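Local coordinates for protein dual oxidase maturation factor 1 (Homo sapiens, PDB 7D3F) that probably supports the maturation of the dual oxidase DUOX1 and its transport from the endoplasmic reticulum to the plasma membrane, at residues Y156-L169 and T231-L243. Sequence-based numbering, arbitrary orientation.
Sequences YLAEKFTPRSPCGL and TSPCPLHLGASVL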
loop_
_atom_site.group_PDB
_atom_site.type_symbol
_atom_site.label_atom_id
_atom_site.label_comp_id
_atom_site.label_asym_id
_atom_site.label_seq_id
_atom_site.Cartn_x
_atom_site.Cartn_y
_atom_site.Cartn_z
ATOM N N TYR B 156 -4.121 33.999 7.887
ATOM C CA TYR B 156 -4.134 34.915 6.751
ATOM C C TYR B 156 -3.328 34.358 5.583
ATOM O O TYR B 156 -3.808 34.314 4.442
ATOM C CB TYR B 156 -3.597 36.277 7.197
ATOM C CG TYR B 156 -3.204 37.214 6.079
ATOM C CD1 TYR B 156 -1.872 37.374 5.718
ATOM C CD2 TYR B 156 -4.161 37.955 5.399
ATOM C CE1 TYR B 156 -1.506 38.235 4.703
ATOM C CE2 TYR B 156 -3.803 38.819 4.382
ATOM C CZ TYR B 156 -2.474 38.954 4.039
ATOM O OH TYR B 156 -2.110 39.814 3.027
ATOM N N LEU B 157 -2.102 33.905 5.855
ATOM C CA LEU B 157 -1.275 33.360 4.783
ATOM C C LEU B 157 -1.841 32.054 4.237
ATOM O O LEU B 157 -1.653 31.751 3.053
ATOM C CB LEU B 157 0.162 33.167 5.268
ATOM C CG LEU B 157 1.002 34.445 5.332
ATOM C CD1 LEU B 157 2.434 34.131 5.731
ATOM C CD2 LEU B 157 0.964 35.176 3.999
ATOM N N ALA B 158 -2.529 31.270 5.071
ATOM C CA ALA B 158 -3.154 30.047 4.580
ATOM C C ALA B 158 -4.358 30.354 3.700
ATOM O O ALA B 158 -4.560 29.709 2.665
ATOM C CB ALA B 158 -3.559 29.156 5.755
ATOM N N GLU B 159 -5.173 31.335 4.099
ATOM C CA GLU B 159 -6.320 31.733 3.292
ATOM C C GLU B 159 -5.880 32.370 1.983
ATOM O O GLU B 159 -6.621 32.329 0.994
ATOM C CB GLU B 159 -7.205 32.693 4.088
ATOM C CG GLU B 159 -8.631 32.826 3.574
ATOM C CD GLU B 159 -8.825 34.036 2.682
ATOM O OE1 GLU B 159 -9.056 33.853 1.468
ATOM O OE2 GLU B 159 -8.741 35.171 3.197
ATOM N N LYS B 160 -4.685 32.966 1.959
ATOM C CA LYS B 160 -4.153 33.496 0.708
ATOM C C LYS B 160 -3.963 32.403 -0.339
ATOM O O LYS B 160 -4.028 32.682 -1.542
ATOM C CB LYS B 160 -2.832 34.218 0.965
ATOM C CG LYS B 160 -2.995 35.637 1.474
ATOM C CD LYS B 160 -3.518 36.549 0.377
ATOM C CE LYS B 160 -3.583 37.992 0.844
ATOM N NZ LYS B 160 -3.879 38.928 -0.276
ATOM N N PHE B 161 -3.732 31.162 0.089
ATOM C CA PHE B 161 -3.504 30.050 -0.825
ATOM C C PHE B 161 -4.716 29.139 -0.975
ATOM O O PHE B 161 -4.590 28.050 -1.543
ATOM C CB PHE B 161 -2.296 29.229 -0.369
ATOM C CG PHE B 161 -0.977 29.879 -0.657
ATOM C CD1 PHE B 161 -0.277 29.572 -1.811
ATOM C CD2 PHE B 161 -0.435 30.795 0.228
ATOM C CE1 PHE B 161 0.940 30.168 -2.079
ATOM C CE2 PHE B 161 0.780 31.394 -0.035
ATOM C CZ PHE B 161 1.469 31.081 -1.190
ATOM N N THR B 162 -5.880 29.546 -0.475
ATOM C CA THR B 162 -7.074 28.738 -0.646
ATOM C C THR B 162 -7.502 28.731 -2.114
ATOM O O THR B 162 -7.244 29.690 -2.847
ATOM C CB THR B 162 -8.214 29.259 0.225
ATOM O OG1 THR B 162 -8.321 30.681 0.081
ATOM C CG2 THR B 162 -7.968 28.913 1.687
ATOM N N PRO B 163 -8.143 27.652 -2.572
ATOM C CA PRO B 163 -8.564 27.596 -3.982
ATOM C C PRO B 163 -9.506 28.715 -4.385
ATOM O O PRO B 163 -9.457 29.167 -5.536
ATOM C CB PRO B 163 -9.244 26.223 -4.088
ATOM C CG PRO B 163 -8.644 25.418 -2.985
ATOM C CD PRO B 163 -8.403 26.386 -1.866
ATOM N N ARG B 164 -10.362 29.178 -3.478
ATOM C CA ARG B 164 -11.343 30.205 -3.796
ATOM C C ARG B 164 -10.871 31.614 -3.458
ATOM O O ARG B 164 -11.655 32.559 -3.598
ATOM C CB ARG B 164 -12.660 29.918 -3.068
ATOM C CG ARG B 164 -13.307 28.586 -3.433
ATOM C CD ARG B 164 -13.872 28.581 -4.851
ATOM N NE ARG B 164 -12.931 28.042 -5.832
ATOM C CZ ARG B 164 -12.330 28.764 -6.773
ATOM N NH1 ARG B 164 -12.572 30.064 -6.873
ATOM N NH2 ARG B 164 -11.489 28.184 -7.619
ATOM N N SER B 165 -9.626 31.780 -3.017
ATOM C CA SER B 165 -9.120 33.111 -2.729
ATOM C C SER B 165 -9.043 33.933 -4.016
ATOM O O SER B 165 -8.792 33.386 -5.093
ATOM C CB SER B 165 -7.742 33.037 -2.077
ATOM O OG SER B 165 -6.771 32.546 -2.984
ATOM N N PRO B 166 -9.265 35.249 -3.928
ATOM C CA PRO B 166 -9.310 36.066 -5.154
ATOM C C PRO B 166 -8.057 35.974 -6.010
ATOM O O PRO B 166 -8.162 35.977 -7.242
ATOM C CB PRO B 166 -9.522 37.485 -4.610
ATOM C CG PRO B 166 -10.244 37.277 -3.328
ATOM C CD PRO B 166 -9.677 36.015 -2.740
ATOM N N CYS B 167 -6.876 35.887 -5.406
ATOM C CA CYS B 167 -5.645 35.785 -6.176
ATOM C C CYS B 167 -5.322 34.315 -6.421
ATOM O O CYS B 167 -5.355 33.499 -5.494
ATOM C CB CYS B 167 -4.493 36.500 -5.468
ATOM S SG CYS B 167 -3.645 35.615 -4.143
ATOM N N GLY B 168 -5.033 33.983 -7.676
ATOM C CA GLY B 168 -4.899 32.600 -8.086
ATOM C C GLY B 168 -3.541 31.983 -7.829
ATOM O O GLY B 168 -2.940 31.394 -8.734
ATOM N N LEU B 169 -3.042 32.107 -6.598
ATOM C CA LEU B 169 -1.796 31.434 -6.248
ATOM C C LEU B 169 -1.991 29.930 -6.119
ATOM O O LEU B 169 -1.080 29.159 -6.445
ATOM C CB LEU B 169 -1.231 32.007 -4.948
ATOM C CG LEU B 169 -0.805 33.475 -4.969
ATOM C CD1 LEU B 169 -0.122 33.854 -3.663
ATOM C CD2 LEU B 169 0.103 33.756 -6.156
ATOM N N THR B 231 1.481 33.880 -12.605
ATOM C CA THR B 231 0.470 34.318 -11.655
ATOM C C THR B 231 0.352 35.837 -11.648
ATOM O O THR B 231 1.344 36.556 -11.793
ATOM C CB THR B 231 0.810 33.829 -10.247
ATOM O OG1 THR B 231 1.754 34.723 -9.646
ATOM C CG2 THR B 231 1.418 32.440 -10.304
ATOM N N SER B 232 -0.876 36.322 -11.482
ATOM C CA SER B 232 -1.086 37.744 -11.280
ATOM C C SER B 232 -0.530 38.152 -9.915
ATOM O O SER B 232 -0.462 37.332 -8.996
ATOM C CB SER B 232 -2.572 38.084 -11.367
ATOM O OG SER B 232 -3.304 37.463 -10.324
ATOM N N PRO B 233 -0.114 39.408 -9.759
ATOM C CA PRO B 233 0.474 39.833 -8.478
ATOM C C PRO B 233 -0.527 39.729 -7.337
ATOM O O PRO B 233 -1.580 40.370 -7.350
ATOM C CB PRO B 233 0.885 41.287 -8.745
ATOM C CG PRO B 233 0.018 41.726 -9.885
ATOM C CD PRO B 233 -0.149 40.508 -10.741
ATOM N N CYS B 234 -0.188 38.904 -6.343
ATOM C CA CYS B 234 -0.997 38.764 -5.139
ATOM C C CYS B 234 -0.314 39.499 -3.999
ATOM O O CYS B 234 0.704 39.014 -3.479
ATOM C CB CYS B 234 -1.201 37.292 -4.775
ATOM S SG CYS B 234 -2.378 37.026 -3.417
ATOM N N PRO B 235 -0.830 40.652 -3.567
ATOM C CA PRO B 235 -0.165 41.427 -2.509
ATOM C C PRO B 235 -0.386 40.787 -1.146
ATOM O O PRO B 235 -1.519 40.671 -0.676
ATOM C CB PRO B 235 -0.839 42.800 -2.604
ATOM C CG PRO B 235 -2.188 42.513 -3.172
ATOM C CD PRO B 235 -2.017 41.340 -4.101
ATOM N N LEU B 236 0.707 40.368 -0.514
ATOM C CA LEU B 236 0.683 39.840 0.844
ATOM C C LEU B 236 1.087 40.971 1.780
ATOM O O LEU B 236 2.253 41.372 1.807
ATOM C CB LEU B 236 1.629 38.650 0.984
ATOM C CG LEU B 236 1.498 37.514 -0.032
ATOM C CD1 LEU B 236 2.621 36.506 0.151
ATOM C CD2 LEU B 236 0.146 36.837 0.092
ATOM N N HIS B 237 0.126 41.494 2.537
ATOM C CA HIS B 237 0.372 42.602 3.453
ATOM C C HIS B 237 0.072 42.153 4.873
ATOM O O HIS B 237 -1.068 41.795 5.187
ATOM C CB HIS B 237 -0.471 43.822 3.084
ATOM C CG HIS B 237 0.030 44.560 1.881
ATOM N ND1 HIS B 237 -0.115 44.078 0.598
ATOM C CD2 HIS B 237 0.680 45.742 1.768
ATOM C CE1 HIS B 237 0.420 44.934 -0.255
ATOM N NE2 HIS B 237 0.909 45.952 0.430
ATOM N N LEU B 238 1.092 42.174 5.725
ATOM C CA LEU B 238 0.949 41.844 7.135
ATOM C C LEU B 238 1.411 43.035 7.962
ATOM O O LEU B 238 2.515 43.552 7.749
ATOM C CB LEU B 238 1.746 40.588 7.497
ATOM C CG LEU B 238 1.462 39.360 6.627
ATOM C CD1 LEU B 238 2.567 39.156 5.599
ATOM C CD2 LEU B 238 1.269 38.111 7.474
ATOM N N GLY B 239 0.566 43.467 8.890
ATOM C CA GLY B 239 0.892 44.631 9.696
ATOM C C GLY B 239 1.099 45.842 8.811
ATOM O O GLY B 239 0.213 46.248 8.049
ATOM N N ALA B 240 2.290 46.432 8.902
ATOM C CA ALA B 240 2.672 47.569 8.078
ATOM C C ALA B 240 3.766 47.207 7.077
ATOM O O ALA B 240 4.549 48.068 6.671
ATOM C CB ALA B 240 3.119 48.738 8.955
ATOM N N SER B 241 3.833 45.940 6.669
ATOM C CA SER B 241 4.866 45.496 5.746
ATOM C C SER B 241 4.268 44.540 4.722
ATOM O O SER B 241 3.144 44.052 4.870
ATOM C CB SER B 241 6.035 44.835 6.484
ATOM O OG SER B 241 6.699 45.763 7.325
ATOM N N VAL B 242 5.042 44.282 3.672
ATOM C CA VAL B 242 4.621 43.460 2.545
ATOM C C VAL B 242 5.614 42.319 2.368
ATOM O O VAL B 242 6.831 42.525 2.424
ATOM C CB VAL B 242 4.498 44.298 1.254
ATOM C CG1 VAL B 242 5.727 45.174 1.064
ATOM C CG2 VAL B 242 4.280 43.399 0.043
ATOM N N LEU B 243 5.087 41.115 2.164
ATOM C CA LEU B 243 5.900 39.916 2.002
ATOM C C LEU B 243 6.177 39.689 0.521
ATOM O O LEU B 243 5.242 39.550 -0.276
ATOM C CB LEU B 243 5.195 38.705 2.618
ATOM C CG LEU B 243 6.023 37.474 3.002
ATOM C CD1 LEU B 243 5.285 36.656 4.051
ATOM C CD2 LEU B 243 6.347 36.607 1.793
#
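The ring of Y156 meets L238 obliquely, Y156 CD1 lying 3.7 Å from L238 CD2. One face of this ring carries K160 CG, offset toward the rim. The H237 ring has V242 CB over one face and P235 O in plane at its edge. It also stacks on an aromatic side chain of the partner protein chain. The F161 ring has L169 CD1 over one face, offset toward the rim, and L157 O in plane at its edge. With chi1 at 164°, Y156 turns CG away from its own backbone N, and the ring reaches toward strand 236-238. Y156 OH accepts the backbone N-H of H237 (N to OH 2.8 Å), with an N-H...O angle of 150°. The same hydroxyl is hydrogen-bonded to an acidic side chain of the partner protein.

The K160 chain is bent and runs past L236 in the opposite direction. K160 CG packs 3.6 Å from L236 CD2. K160 NZ donates to P235 O at 3.0 Å, tilted 33° from the carbonyl plane. NZ also forms a salt bridge to an acidic side chain of the partner protein, outside the two segments. Two polar groups of helix 152-160 thus hold the backbone at residues 235-237 and also reach the other chain.

A disulfide between C167 and C234 locks the two loops together. L169 CD1 lies against C234 CB at 3.8 Å, and L169 CD2 faces T231 OG1. At the other end L157 touches L236, L238 and L243 through apolar carbons.

In the fold, residues 156-160, the end of helix 152-160, run nearly antiparallel to strand 236-238, an outermost strand of the antiparallel sheet within this chain. L157 and L238 also touch I99 of strand 94-103, while L243 packs on V81 of strand 77-86. The disulfide ties the loop before helix 169-199 to the one after helix 203-229.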